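Side-chain contacts in yeast glycogen phosphorylase (Saccharomyces cerevisiae, PDB 1YGP), which is a pyridoxal-phosphate-containing carbohydrate phosphorylase of the GT-B clan, found here as an assembly of two protein chains: residues H814-Y817 and S821-F824; G738-A743 and G760-N765; I623-A628 and H686-V691; N618-I623 and S782-V787; T748-E753 and G857-D862. All coordinates share one frame; numbering follows the deposited sequence.

Contact 1: H814-Y817 and S821-F824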
# COMPACT_ATOMS: atom_id res chain seq x y z
N HIS A 814 -48.47 -13.84 3.79
CA HIS A 814 -47.58 -15.00 3.89
C HIS A 814 -47.30 -15.29 5.35
O HIS A 814 -46.19 -15.28 5.89
CB HIS A 814 -46.29 -14.73 3.10
CG HIS A 814 -46.64 -14.59 1.65
ND1 HIS A 814 -46.88 -13.47 0.97
CD2 HIS A 814 -46.90 -15.64 0.81
CE1 HIS A 814 -47.27 -13.78 -0.23
NE2 HIS A 814 -47.28 -15.09 -0.32
N GLY A 815 -48.42 -15.47 6.04
CA GLY A 815 -48.44 -15.84 7.43
C GLY A 815 -47.72 -14.93 8.42
O GLY A 815 -47.67 -15.35 9.58
N ASP A 816 -47.22 -13.74 8.06
CA ASP A 816 -46.51 -12.85 8.96
C ASP A 816 -45.64 -13.58 9.98
O ASP A 816 -45.82 -13.53 11.21
CB ASP A 816 -47.54 -11.94 9.64
CG ASP A 816 -46.99 -10.96 10.67
OD1 ASP A 816 -46.09 -10.17 10.38
OD2 ASP A 816 -47.47 -11.01 11.79
N TYR A 817 -44.66 -14.30 9.43
CA TYR A 817 -43.71 -15.07 10.20
C TYR A 817 -42.98 -14.29 11.30
O TYR A 817 -42.49 -14.92 12.22
CB TYR A 817 -42.72 -15.67 9.24
CG TYR A 817 -41.79 -16.71 9.84
CD1 TYR A 817 -42.26 -18.00 10.14
CD2 TYR A 817 -40.45 -16.39 10.07
CE1 TYR A 817 -41.40 -18.97 10.66
CE2 TYR A 817 -39.58 -17.36 10.59
CZ TYR A 817 -40.06 -18.64 10.88
OH TYR A 817 -39.17 -19.60 11.33
N SER A 821 -48.03 -8.19 13.23
CA SER A 821 -49.43 -7.98 13.55
C SER A 821 -49.72 -8.17 15.03
O SER A 821 -50.42 -7.37 15.67
CB SER A 821 -50.31 -8.94 12.77
OG SER A 821 -49.68 -9.63 11.68
N ASP A 822 -49.07 -9.21 15.56
CA ASP A 822 -49.32 -9.64 16.93
C ASP A 822 -48.84 -8.62 17.94
O ASP A 822 -49.55 -8.25 18.89
CB ASP A 822 -48.64 -10.98 17.17
CG ASP A 822 -49.09 -12.01 16.13
OD1 ASP A 822 -50.17 -12.59 16.27
OD2 ASP A 822 -48.36 -12.20 15.17
N ASP A 823 -47.64 -8.10 17.67
CA ASP A 823 -47.06 -7.16 18.59
C ASP A 823 -47.43 -5.72 18.31
O ASP A 823 -47.18 -4.88 19.18
CB ASP A 823 -45.53 -7.37 18.58
CG ASP A 823 -45.08 -8.74 19.05
OD1 ASP A 823 -45.84 -9.49 19.66
OD2 ASP A 823 -43.93 -9.08 18.83
N PHE A 824 -48.10 -5.39 17.20
CA PHE A 824 -48.31 -3.99 16.84
C PHE A 824 -49.01 -3.16 17.91
O PHE A 824 -48.50 -2.11 18.33
CB PHE A 824 -49.12 -3.85 15.54
CG PHE A 824 -48.91 -2.48 14.91
CD1 PHE A 824 -47.62 -2.06 14.56
CD2 PHE A 824 -49.99 -1.61 14.72
CE1 PHE A 824 -47.42 -0.77 14.03
CE2 PHE A 824 -49.77 -0.33 14.19
CZ PHE A 824 -48.48 0.09 13.84

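Contact 2: G738-A743 and G760-N765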
# COMPACT_ATOMS: atom_id res chain seq x y z
N GLY A 738 -38.20 -3.00 24.42
CA GLY A 738 -37.76 -4.21 23.79
C GLY A 738 -38.65 -5.40 24.05
O GLY A 738 -39.59 -5.36 24.86
N THR A 739 -38.33 -6.44 23.30
CA THR A 739 -39.01 -7.70 23.41
C THR A 739 -38.32 -8.50 24.50
O THR A 739 -37.14 -8.25 24.82
CB THR A 739 -38.91 -8.44 22.13
OG1 THR A 739 -38.86 -7.53 21.06
CG2 THR A 739 -40.13 -9.30 21.96
N VAL A 740 -39.00 -9.46 25.10
CA VAL A 740 -38.41 -10.21 26.20
C VAL A 740 -37.66 -11.40 25.61
O VAL A 740 -38.10 -12.55 25.48
CB VAL A 740 -39.57 -10.56 27.21
CG1 VAL A 740 -40.81 -11.07 26.50
CG2 VAL A 740 -39.01 -11.54 28.24
N ASP A 741 -36.48 -10.98 25.18
CA ASP A 741 -35.59 -11.80 24.40
C ASP A 741 -34.19 -11.23 24.49
O ASP A 741 -34.01 -10.06 24.83
CB ASP A 741 -36.15 -11.78 22.99
CG ASP A 741 -35.23 -12.21 21.87
OD1 ASP A 741 -34.95 -13.41 21.76
OD2 ASP A 741 -34.80 -11.32 21.14
N GLY A 742 -33.19 -12.06 24.22
CA GLY A 742 -31.79 -11.67 24.13
C GLY A 742 -31.22 -11.14 25.43
O GLY A 742 -31.58 -11.52 26.56
N ALA A 743 -30.36 -10.15 25.23
CA ALA A 743 -29.74 -9.49 26.35
C ALA A 743 -30.78 -8.68 27.13
O ALA A 743 -30.54 -8.35 28.30
CB ALA A 743 -28.64 -8.56 25.85
N GLY A 760 -44.85 -7.07 23.76
CA GLY A 760 -44.96 -8.11 22.76
C GLY A 760 -45.00 -9.49 23.34
O GLY A 760 -44.91 -9.73 24.55
N ASN A 761 -45.18 -10.43 22.43
CA ASN A 761 -45.25 -11.82 22.85
C ASN A 761 -43.91 -12.36 23.26
O ASN A 761 -42.84 -11.90 22.86
CB ASN A 761 -45.79 -12.72 21.75
CG ASN A 761 -47.27 -12.48 21.57
OD1 ASN A 761 -47.70 -11.44 21.06
ND2 ASN A 761 -48.13 -13.42 21.91
N LEU A 762 -44.11 -13.35 24.11
CA LEU A 762 -43.08 -14.17 24.71
C LEU A 762 -42.82 -15.31 23.74
O LEU A 762 -43.72 -15.64 22.96
CB LEU A 762 -43.58 -14.76 26.01
CG LEU A 762 -44.39 -13.91 26.98
CD1 LEU A 762 -45.06 -14.82 27.98
CD2 LEU A 762 -43.51 -12.90 27.67
N SER A 763 -41.67 -15.98 23.85
CA SER A 763 -41.32 -17.12 23.03
C SER A 763 -42.27 -18.30 23.01
O SER A 763 -42.39 -18.90 21.94
CB SER A 763 -39.97 -17.62 23.43
OG SER A 763 -39.07 -16.60 23.09
N GLU A 764 -42.96 -18.64 24.12
CA GLU A 764 -43.85 -19.80 24.12
C GLU A 764 -44.94 -19.67 23.07
O GLU A 764 -45.17 -20.53 22.21
CB GLU A 764 -44.56 -19.99 25.44
CG GLU A 764 -43.67 -20.27 26.63
CD GLU A 764 -43.50 -19.05 27.51
OE1 GLU A 764 -44.31 -18.87 28.42
OE2 GLU A 764 -42.56 -18.30 27.25
N ASN A 765 -45.51 -18.48 23.11
CA ASN A 765 -46.58 -18.09 22.23
C ASN A 765 -46.10 -17.93 20.79
O ASN A 765 -46.94 -17.91 19.91
CB ASN A 765 -47.20 -16.76 22.68
CG ASN A 765 -47.24 -16.48 24.18
OD1 ASN A 765 -47.11 -17.37 25.02
ND2 ASN A 765 -47.33 -15.24 24.64

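Contact 3: I623-A628 and H686-V691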
# COMPACT_ATOMS: atom_id res chain seq x y z
N ILE A 623 -45.24 5.56 10.80
CA ILE A 623 -46.32 5.92 9.90
C ILE A 623 -47.62 5.98 10.67
O ILE A 623 -48.28 7.00 10.53
CB ILE A 623 -46.46 4.93 8.74
CG1 ILE A 623 -45.19 4.87 7.90
CG2 ILE A 623 -47.60 5.38 7.84
CD1 ILE A 623 -45.21 3.76 6.84
N TYR A 624 -47.98 4.99 11.51
CA TYR A 624 -49.21 5.03 12.30
C TYR A 624 -49.32 6.36 13.05
O TYR A 624 -50.32 7.05 12.88
CB TYR A 624 -49.28 3.88 13.33
CG TYR A 624 -50.44 4.07 14.31
CD1 TYR A 624 -51.75 3.76 13.93
CD2 TYR A 624 -50.20 4.66 15.57
CE1 TYR A 624 -52.81 4.05 14.79
CE2 TYR A 624 -51.25 4.95 16.43
CZ TYR A 624 -52.55 4.65 16.03
OH TYR A 624 -53.60 4.93 16.89
N ARG A 625 -48.34 6.72 13.87
CA ARG A 625 -48.39 7.95 14.62
C ARG A 625 -48.61 9.09 13.63
O ARG A 625 -49.59 9.81 13.82
CB ARG A 625 -47.09 8.13 15.38
CG ARG A 625 -47.01 9.46 16.13
CD ARG A 625 -45.61 9.71 16.65
NE ARG A 625 -45.50 9.48 18.08
CZ ARG A 625 -45.13 10.49 18.88
NH1 ARG A 625 -44.87 11.72 18.38
NH2 ARG A 625 -44.95 10.27 20.18
N TYR A 626 -47.83 9.23 12.56
CA TYR A 626 -47.99 10.31 11.58
C TYR A 626 -49.42 10.41 11.03
O TYR A 626 -50.02 11.49 10.97
CB TYR A 626 -47.01 10.09 10.43
CG TYR A 626 -47.11 11.14 9.35
CD1 TYR A 626 -46.76 12.47 9.64
CD2 TYR A 626 -47.50 10.78 8.05
CE1 TYR A 626 -46.80 13.44 8.63
CE2 TYR A 626 -47.53 11.74 7.04
CZ TYR A 626 -47.18 13.06 7.33
OH TYR A 626 -47.17 14.02 6.32
N LEU A 627 -49.98 9.27 10.63
CA LEU A 627 -51.34 9.22 10.13
C LEU A 627 -52.35 9.68 11.18
O LEU A 627 -53.29 10.42 10.88
CB LEU A 627 -51.62 7.79 9.68
CG LEU A 627 -51.87 7.55 8.20
CD1 LEU A 627 -51.10 8.52 7.30
CD2 LEU A 627 -51.50 6.11 7.96
N ALA A 628 -52.12 9.30 12.43
CA ALA A 628 -52.97 9.73 13.51
C ALA A 628 -52.85 11.24 13.74
O ALA A 628 -53.86 11.93 13.90
CB ALA A 628 -52.55 8.97 14.76
N HIS A 686 -42.73 20.19 13.11
CA HIS A 686 -41.56 19.59 13.77
C HIS A 686 -41.88 18.72 14.99
O HIS A 686 -41.02 18.47 15.83
CB HIS A 686 -40.54 20.65 14.24
CG HIS A 686 -40.10 21.61 13.15
ND1 HIS A 686 -39.78 22.88 13.30
CD2 HIS A 686 -39.98 21.30 11.82
CE1 HIS A 686 -39.48 23.37 12.12
NE2 HIS A 686 -39.60 22.40 11.24
N LEU A 687 -43.11 18.22 15.11
CA LEU A 687 -43.40 17.33 16.21
C LEU A 687 -42.81 15.97 15.95
O LEU A 687 -42.63 15.23 16.92
CB LEU A 687 -44.91 17.20 16.41
CG LEU A 687 -45.60 18.12 17.40
CD1 LEU A 687 -44.81 18.20 18.70
CD2 LEU A 687 -45.62 19.51 16.84
N LEU A 688 -42.49 15.64 14.69
CA LEU A 688 -41.87 14.37 14.34
C LEU A 688 -40.85 14.48 13.20
O LEU A 688 -41.17 15.08 12.17
CB LEU A 688 -42.92 13.35 13.91
CG LEU A 688 -42.46 11.94 13.62
CD1 LEU A 688 -41.98 11.26 14.90
CD2 LEU A 688 -43.62 11.19 13.03
N LYS A 689 -39.66 13.90 13.37
CA LYS A 689 -38.62 13.81 12.33
C LYS A 689 -38.12 12.37 12.26
O LYS A 689 -38.10 11.66 13.28
CB LYS A 689 -37.41 14.68 12.67
CG LYS A 689 -37.68 16.18 12.72
CD LYS A 689 -37.93 16.69 11.31
CE LYS A 689 -38.47 18.11 11.28
NZ LYS A 689 -37.56 19.03 11.92
N VAL A 690 -37.72 11.88 11.10
CA VAL A 690 -37.17 10.53 10.94
C VAL A 690 -35.81 10.81 10.32
O VAL A 690 -35.72 11.64 9.40
CB VAL A 690 -38.00 9.66 9.96
CG1 VAL A 690 -37.36 8.31 9.72
CG2 VAL A 690 -39.37 9.47 10.55
N VAL A 691 -34.73 10.19 10.76
CA VAL A 691 -33.40 10.45 10.23
C VAL A 691 -32.77 9.08 10.00
O VAL A 691 -33.03 8.16 10.79
CB VAL A 691 -32.63 11.29 11.29
CG1 VAL A 691 -31.17 11.36 10.90
CG2 VAL A 691 -33.18 12.71 11.38

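Contact 4: N618-I623 and S782-V787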
# COMPACT_ATOMS: atom_id res chain seq x y z
N ASN A 618 -41.04 -1.00 13.63
CA ASN A 618 -40.75 0.34 14.10
C ASN A 618 -41.22 1.39 13.10
O ASN A 618 -41.85 2.38 13.50
CB ASN A 618 -39.27 0.45 14.33
CG ASN A 618 -38.78 1.79 14.86
OD1 ASN A 618 -39.54 2.70 15.15
ND2 ASN A 618 -37.48 1.97 15.00
N VAL A 619 -41.00 1.15 11.80
CA VAL A 619 -41.45 2.08 10.76
C VAL A 619 -42.99 2.09 10.72
O VAL A 619 -43.60 3.17 10.68
CB VAL A 619 -40.93 1.70 9.34
CG1 VAL A 619 -41.10 2.92 8.45
CG2 VAL A 619 -39.45 1.45 9.29
N PHE A 620 -43.67 0.93 10.79
CA PHE A 620 -45.13 0.89 10.78
C PHE A 620 -45.69 1.68 11.95
O PHE A 620 -46.72 2.36 11.83
CB PHE A 620 -45.63 -0.55 10.82
CG PHE A 620 -45.26 -1.35 9.59
CD1 PHE A 620 -44.94 -0.74 8.38
CD2 PHE A 620 -45.20 -2.74 9.68
CE1 PHE A 620 -44.54 -1.51 7.28
CE2 PHE A 620 -44.81 -3.51 8.58
CZ PHE A 620 -44.47 -2.90 7.38
N GLY A 621 -44.99 1.64 13.07
CA GLY A 621 -45.35 2.45 14.20
C GLY A 621 -45.16 3.93 13.87
O GLY A 621 -46.02 4.71 14.30
N ILE A 622 -44.11 4.35 13.14
CA ILE A 622 -43.90 5.77 12.81
C ILE A 622 -45.02 6.25 11.92
O ILE A 622 -45.67 7.24 12.28
CB ILE A 622 -42.59 6.12 12.05
CG1 ILE A 622 -41.42 5.93 12.97
CG2 ILE A 622 -42.57 7.58 11.61
CD1 ILE A 622 -40.10 6.40 12.38
N ILE A 623 -45.24 5.56 10.80
CA ILE A 623 -46.32 5.92 9.90
C ILE A 623 -47.62 5.98 10.67
O ILE A 623 -48.28 7.00 10.53
CB ILE A 623 -46.46 4.93 8.74
CG1 ILE A 623 -45.19 4.87 7.90
CG2 ILE A 623 -47.60 5.38 7.84
CD1 ILE A 623 -45.21 3.76 6.84
N SER A 782 -56.96 -2.90 12.87
CA SER A 782 -57.19 -1.69 12.09
C SER A 782 -56.01 -0.73 11.99
O SER A 782 -55.72 -0.20 10.92
CB SER A 782 -58.37 -0.93 12.67
OG SER A 782 -59.43 -1.82 12.96
N SER A 783 -55.26 -0.56 13.08
CA SER A 783 -54.12 0.34 13.17
C SER A 783 -53.07 0.03 12.12
O SER A 783 -52.67 0.86 11.30
CB SER A 783 -53.54 0.20 14.57
OG SER A 783 -53.70 -1.15 15.00
N LEU A 784 -52.73 -1.26 12.13
CA LEU A 784 -51.76 -1.80 11.21
C LEU A 784 -52.35 -1.77 9.82
O LEU A 784 -51.65 -1.42 8.86
CB LEU A 784 -51.41 -3.24 11.54
CG LEU A 784 -50.27 -3.79 10.73
CD1 LEU A 784 -49.03 -2.97 11.04
CD2 LEU A 784 -50.03 -5.25 11.05
N ASP A 785 -53.65 -2.05 9.68
CA ASP A 785 -54.26 -2.05 8.37
C ASP A 785 -54.29 -0.66 7.78
O ASP A 785 -54.16 -0.50 6.56
CB ASP A 785 -55.67 -2.59 8.43
CG ASP A 785 -56.15 -2.90 7.02
OD1 ASP A 785 -55.54 -3.75 6.35
OD2 ASP A 785 -57.12 -2.27 6.60
N SER A 786 -54.36 0.37 8.61
CA SER A 786 -54.31 1.72 8.13
C SER A 786 -52.93 1.93 7.56
O SER A 786 -52.85 2.30 6.38
CB SER A 786 -54.57 2.67 9.29
OG SER A 786 -55.86 2.39 9.82
N VAL A 787 -51.83 1.58 8.24
CA VAL A 787 -50.54 1.84 7.64
C VAL A 787 -50.29 0.95 6.44
O VAL A 787 -49.85 1.50 5.43
CB VAL A 787 -49.36 1.69 8.63
CG1 VAL A 787 -49.45 2.85 9.56
CG2 VAL A 787 -49.41 0.47 9.50

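Contact 5: T748-E753 and G857-D862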
# COMPACT_ATOMS: atom_id res chain seq x y z
N THR A 748 -32.79 -6.59 32.29
CA THR A 748 -33.91 -6.48 33.20
C THR A 748 -33.60 -7.02 34.58
O THR A 748 -33.89 -6.35 35.57
CB THR A 748 -35.10 -7.19 32.58
OG1 THR A 748 -35.38 -6.45 31.39
CG2 THR A 748 -36.33 -7.25 33.45
N ARG A 749 -33.00 -8.20 34.66
CA ARG A 749 -32.57 -8.77 35.92
C ARG A 749 -31.71 -7.78 36.69
O ARG A 749 -32.10 -7.31 37.75
CB ARG A 749 -31.79 -10.04 35.63
CG ARG A 749 -31.25 -10.82 36.81
CD ARG A 749 -30.31 -11.89 36.29
NE ARG A 749 -29.02 -11.30 35.93
CZ ARG A 749 -28.13 -11.92 35.15
NH1 ARG A 749 -28.37 -13.14 34.64
NH2 ARG A 749 -26.98 -11.32 34.86
N GLU A 750 -30.57 -7.38 36.12
CA GLU A 750 -29.63 -6.47 36.75
C GLU A 750 -30.16 -5.10 37.09
O GLU A 750 -29.91 -4.63 38.20
CB GLU A 750 -28.43 -6.26 35.85
CG GLU A 750 -27.63 -7.51 35.65
CD GLU A 750 -26.91 -7.94 36.90
OE1 GLU A 750 -26.15 -7.12 37.44
OE2 GLU A 750 -27.10 -9.07 37.33
N ILE A 751 -30.85 -4.38 36.20
CA ILE A 751 -31.26 -3.02 36.53
C ILE A 751 -32.69 -2.95 37.05
O ILE A 751 -33.11 -1.89 37.51
CB ILE A 751 -31.12 -2.06 35.31
CG1 ILE A 751 -32.13 -2.38 34.24
CG2 ILE A 751 -29.71 -2.17 34.75
CD1 ILE A 751 -32.28 -1.19 33.28
N GLY A 752 -33.47 -4.02 36.98
CA GLY A 752 -34.82 -4.01 37.52
C GLY A 752 -35.89 -3.88 36.45
O GLY A 752 -35.89 -2.97 35.63
N GLU A 753 -36.90 -4.73 36.53
CA GLU A 753 -38.00 -4.70 35.58
C GLU A 753 -38.69 -3.35 35.45
O GLU A 753 -39.08 -2.91 34.36
CB GLU A 753 -39.08 -5.74 35.95
N GLY A 857 -22.87 -2.26 35.54
CA GLY A 857 -21.56 -2.86 35.77
C GLY A 857 -21.35 -4.34 35.53
O GLY A 857 -20.22 -4.72 35.23
N PHE A 858 -22.32 -5.24 35.66
CA PHE A 858 -22.07 -6.65 35.40
C PHE A 858 -21.73 -6.86 33.92
O PHE A 858 -21.02 -7.80 33.57
CB PHE A 858 -23.30 -7.44 35.75
CG PHE A 858 -23.34 -8.89 35.30
CD1 PHE A 858 -22.76 -9.89 36.08
CD2 PHE A 858 -24.03 -9.24 34.13
CE1 PHE A 858 -22.87 -11.23 35.69
CE2 PHE A 858 -24.13 -10.57 33.75
CZ PHE A 858 -23.56 -11.57 34.53
N PHE A 859 -22.21 -5.98 33.05
CA PHE A 859 -21.94 -6.16 31.64
C PHE A 859 -20.58 -5.60 31.27
O PHE A 859 -20.35 -5.31 30.09
CB PHE A 859 -23.05 -5.51 30.83
CG PHE A 859 -24.42 -6.04 31.21
CD1 PHE A 859 -24.72 -7.39 31.02
CD2 PHE A 859 -25.34 -5.17 31.80
CE1 PHE A 859 -25.97 -7.87 31.43
CE2 PHE A 859 -26.58 -5.67 32.20
CZ PHE A 859 -26.90 -7.02 32.02
N SER A 860 -19.63 -5.41 32.19
CA SER A 860 -18.31 -4.97 31.79
C SER A 860 -17.55 -6.16 31.20
O SER A 860 -17.40 -7.20 31.85
CB SER A 860 -17.61 -4.43 33.02
OG SER A 860 -16.27 -4.01 32.78
N SER A 861 -16.98 -6.04 30.00
CA SER A 861 -16.21 -7.12 29.40
C SER A 861 -15.03 -7.57 30.27
O SER A 861 -14.50 -8.66 30.01
CB SER A 861 -15.68 -6.68 28.03
OG SER A 861 -15.07 -5.39 28.06
N ASP A 862 -14.65 -6.80 31.31
CA ASP A 862 -13.61 -7.22 32.25
C ASP A 862 -14.08 -8.40 33.08
O ASP A 862 -13.32 -9.35 33.29
CB ASP A 862 -13.22 -6.12 33.22
CG ASP A 862 -12.47 -4.93 32.61
OD1 ASP A 862 -11.97 -5.00 31.48
OD2 ASP A 862 -12.39 -3.93 33.32

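Contact 1: H814-Y817 and S821-F824
Asp816 reaches Ser821 because its first torsion sets CG anti to the backbone N (chi1 178°), carrying the carboxylate out of the loop 814-817 and across to the first turn of helix 820-840. There OD2 does the work. It accepts from the hydroxyl, Ser821 OG to Asp816 OD2 being 2.6 Å, and from the main chain, Ser821 N to Asp816 OD2 being 3.2 Å with an N-H...O angle of 154°. Neither donor lies in the carboxylate plane. Both come in over the same face, the hydroxyl far more steeply than the amide, so Ser821 grips one oxygen with its side chain and its backbone at once. The other oxygen, OD1, takes the backbone N-H of Val820, and the carboxylate thereby spans two successive amides at the amino end of the helix. Asp822 comes near with a second negative group: its CG stands beside the backbone N, and its OD2 ends 3.7 Å from Asp816 OD2. Around this polar cluster, Ile811 of helix 805-813 touches both Asp816 and Ser821, and His773 of helix 763-775 touches these two and Asp822. The short connection between helix 805-813 and helix 820-840 is thus tied through Asp816 to the helix it leads into. Asp816 is buried, and a negative charge beside the amino end of a helix would be favoured by the helix dipole and by the three donors; the approach of Asp822 works the other way and would probably raise the affinity of the pair for a proton.

Contact 2: G738-A743 and G760-N765
Val740 and Leu762 cross at a slant, methyl against methyl, with Val740 CG1 3.5 Å from Leu762 CD2. The valine aims its CB at the other segment, and its first torsion (chi1 45°) places CG1, the branch that makes the touch, between the backbone N and the carbonyl carbon. The leucine behaves differently. Its CB leaves alongside the partner segment, and it is the CD2 methyl at the end of the side chain that meets the valine. Next to this pair, Thr739 presents its methyl to the main chain: Thr739 CG2 lies 3.9 Å from Asn761 O, an oxygen that Val740 CG1 also approaches, at 4.2 Å. The polar branch of the threonine is engaged elsewhere, since OG1 bonds to the carbonyl oxygen of Ser715. Val740 is the centre of an inverse gamma turn, closed by a weak bond of 2.8 Å from Asp741 N to Thr739 O. Gly760 and Asn761 follow the neighbouring parallel strand 757-759, and Gly738 is bonded to Phe757 and Phe759. The contact therefore joins the chain at the carboxyl ends of two adjacent strands in the parallel sheet. Its chemistry is aliphatic and only partly buried: dispersion and the removal of a few methyl groups from water hold the side chains together, while hydrogen bonds of these residues, such as Asn761 N to Asp823 OD1, go to other partners.

Contact 3: I623-A628 and H686-V691
Helix 615-634 runs past the start of strand 688-693, and the two backbones are closest at Tyr626 and Leu688, whose CA atoms stand 7.8 Å apart. Residues 623-628 are regular helix throughout; on the other side the chain changes from loop at His686 and Leu687 to extended strand from Leu688 on. Leu688 is the residue that spans the gap. With chi1 at -174°, its CG is anti to the backbone N and its forked end is sent toward the helix, one methyl for each of two successive residues. Leu688 CD1 packs on the aliphatic part of the arginine, 4.3 Å from Arg625 CD, and Leu688 CD2 lies 4.4 Å from Tyr626 CB. The arginine thus uses its methylenes here and takes its charge onward: NH2 forms a salt bridge with Asp835, NH1 a hydrogen bond with Pro647 O. Arg625 NH1 does pass Leu687 O, but at 4.4 Å, too far to count as a bond. Tyr626 likewise touches through CB, while its side chain also meets Ile677 and Val678 of helix 662-678 and its hydroxyl has weak bonds to Asp681 and Lys630. Leu688 is also packed against Ile622 and Val678, so it sits among apolar side chains of both helices. This is the helix-on-sheet packing of a Rossmann-like alpha/beta domain, as in GT-B proteins: helix 615-634, the first and longer helix in the crossover from strand 601-606 to strand 649-654, extends over strand 688-693, the outermost strand of the six-stranded parallel sheet within this chain.

Contact 4: N618-I623 and S782-V787
The flat group here is the phenyl ring of Phe620, which Leu784 meets obliquely, its CD1 4.1 Å from Phe620 CD2. The Phe620 side chain also touches Val820 and Phe824 of helix 820-840, and Leu807 and Ile811 of helix 805-813. Leu784 leaves its helix alongside the partner, but CG lies anti to the backbone N (chi1 -172°), and the end of the side chain swings across to the phenylalanine. One turn further on, Val787 points its CB toward helix 615-634 and lodges between Phe620 and Ile623. Its two methyls divide the task. CG1 sits 3.6 Å from Ile623 CG2 and an equal 3.6 Å from Phe620 O, while CG2 is 4.1 Å from Phe620 CB. Ile623 makes this touch with its short branch, the methyl that stands anti to its backbone N. The two helical segments are almost perpendicular, crossing at 86° with axes 9.4 Å apart, and the touching residues are a pair one turn apart on each: Phe620 and Ile623 from one, Leu784 and Val787 from the other. On helix 782-790 itself, Ser786 OG bonds back to Ser782 O at 2.8 Å, from above the carbonyl plane, and that oxygen also receives Ser786 N. The serine hydroxyl is therefore taken up by its own helix. The side chains that join the two helices are apolar and buried, with one backbone carbonyl oxygen, that of Phe620, also against the Val787 methyls; dispersion and exclusion of water hold them, a kind of contact that depends on shape far more than on the direction of any bond.

Contact 5: T748-E753 and G857-D862
The last turn of helix 743-751, closed by Gly752 N to Thr748 O and ended at the positive phi of Gly752, lies beside the short 3-10 turn 857-858, with the CA atoms of Glu750 and Phe858 7.7 Å apart. Glu750 faces two aromatic rings. Its chain bends at chi2 (-69°), so that the methylenes go to one phenylalanine and the carboxylate to the other: CG is 3.7 Å from Phe859 CZ, OE1 is 3.3 Å from Phe858 CB, and OE2 stands 4.3 Å above one face of the Phe858 ring, displaced toward its rim. Carboxylate and Phe858 ring are only 25° from parallel. Arg749 approaches quite differently. The edge of its guanidinium is turned to the ring, NH2 lying nearest Phe858 CE2, with the two planes 84° apart. Within the helix, Arg749 NE bonds to the anti lone pair of Glu750 OE2 at 3.3 Å in a salt bridge, and Arg749 NH1 has a second acidic partner in Glu746. Phe859, the buried one of the four, also packs on Glu746 and Ile747, and Phe858 has a cation-pi partner in Arg863. The charged pair thus borders the aromatic side chains. The neighbouring arginine would partly offset the negative charge, which probably makes it easier for a carboxylate oxygen to sit above the rim of a ring at this partly exposed junction.

Contacts 1, 3 and 4 touch one another around helix 615-634. Contacts 3 and 4 share Ile623 and have centres about 11 Å apart; contact 1 joins contact 4, about 12 Å between centres, through Phe824, which packs on Phe620 and Leu784. Contact 2 meets contact 1 at a probable hydrogen bond, Asp823 OD1 to Asn761 N at 3.0 Å. Contact 5 lies on the helix that follows the strand of contact 2, their nearest atoms about 5 Å apart. The side chains of Phe859 and Thr739 come within about 12 and 13 Å of pyridoxal-5'-phosphate, without lining its pocket. Contacts 3 and 4 each lie about 33 Å from contact 5, centre to centre.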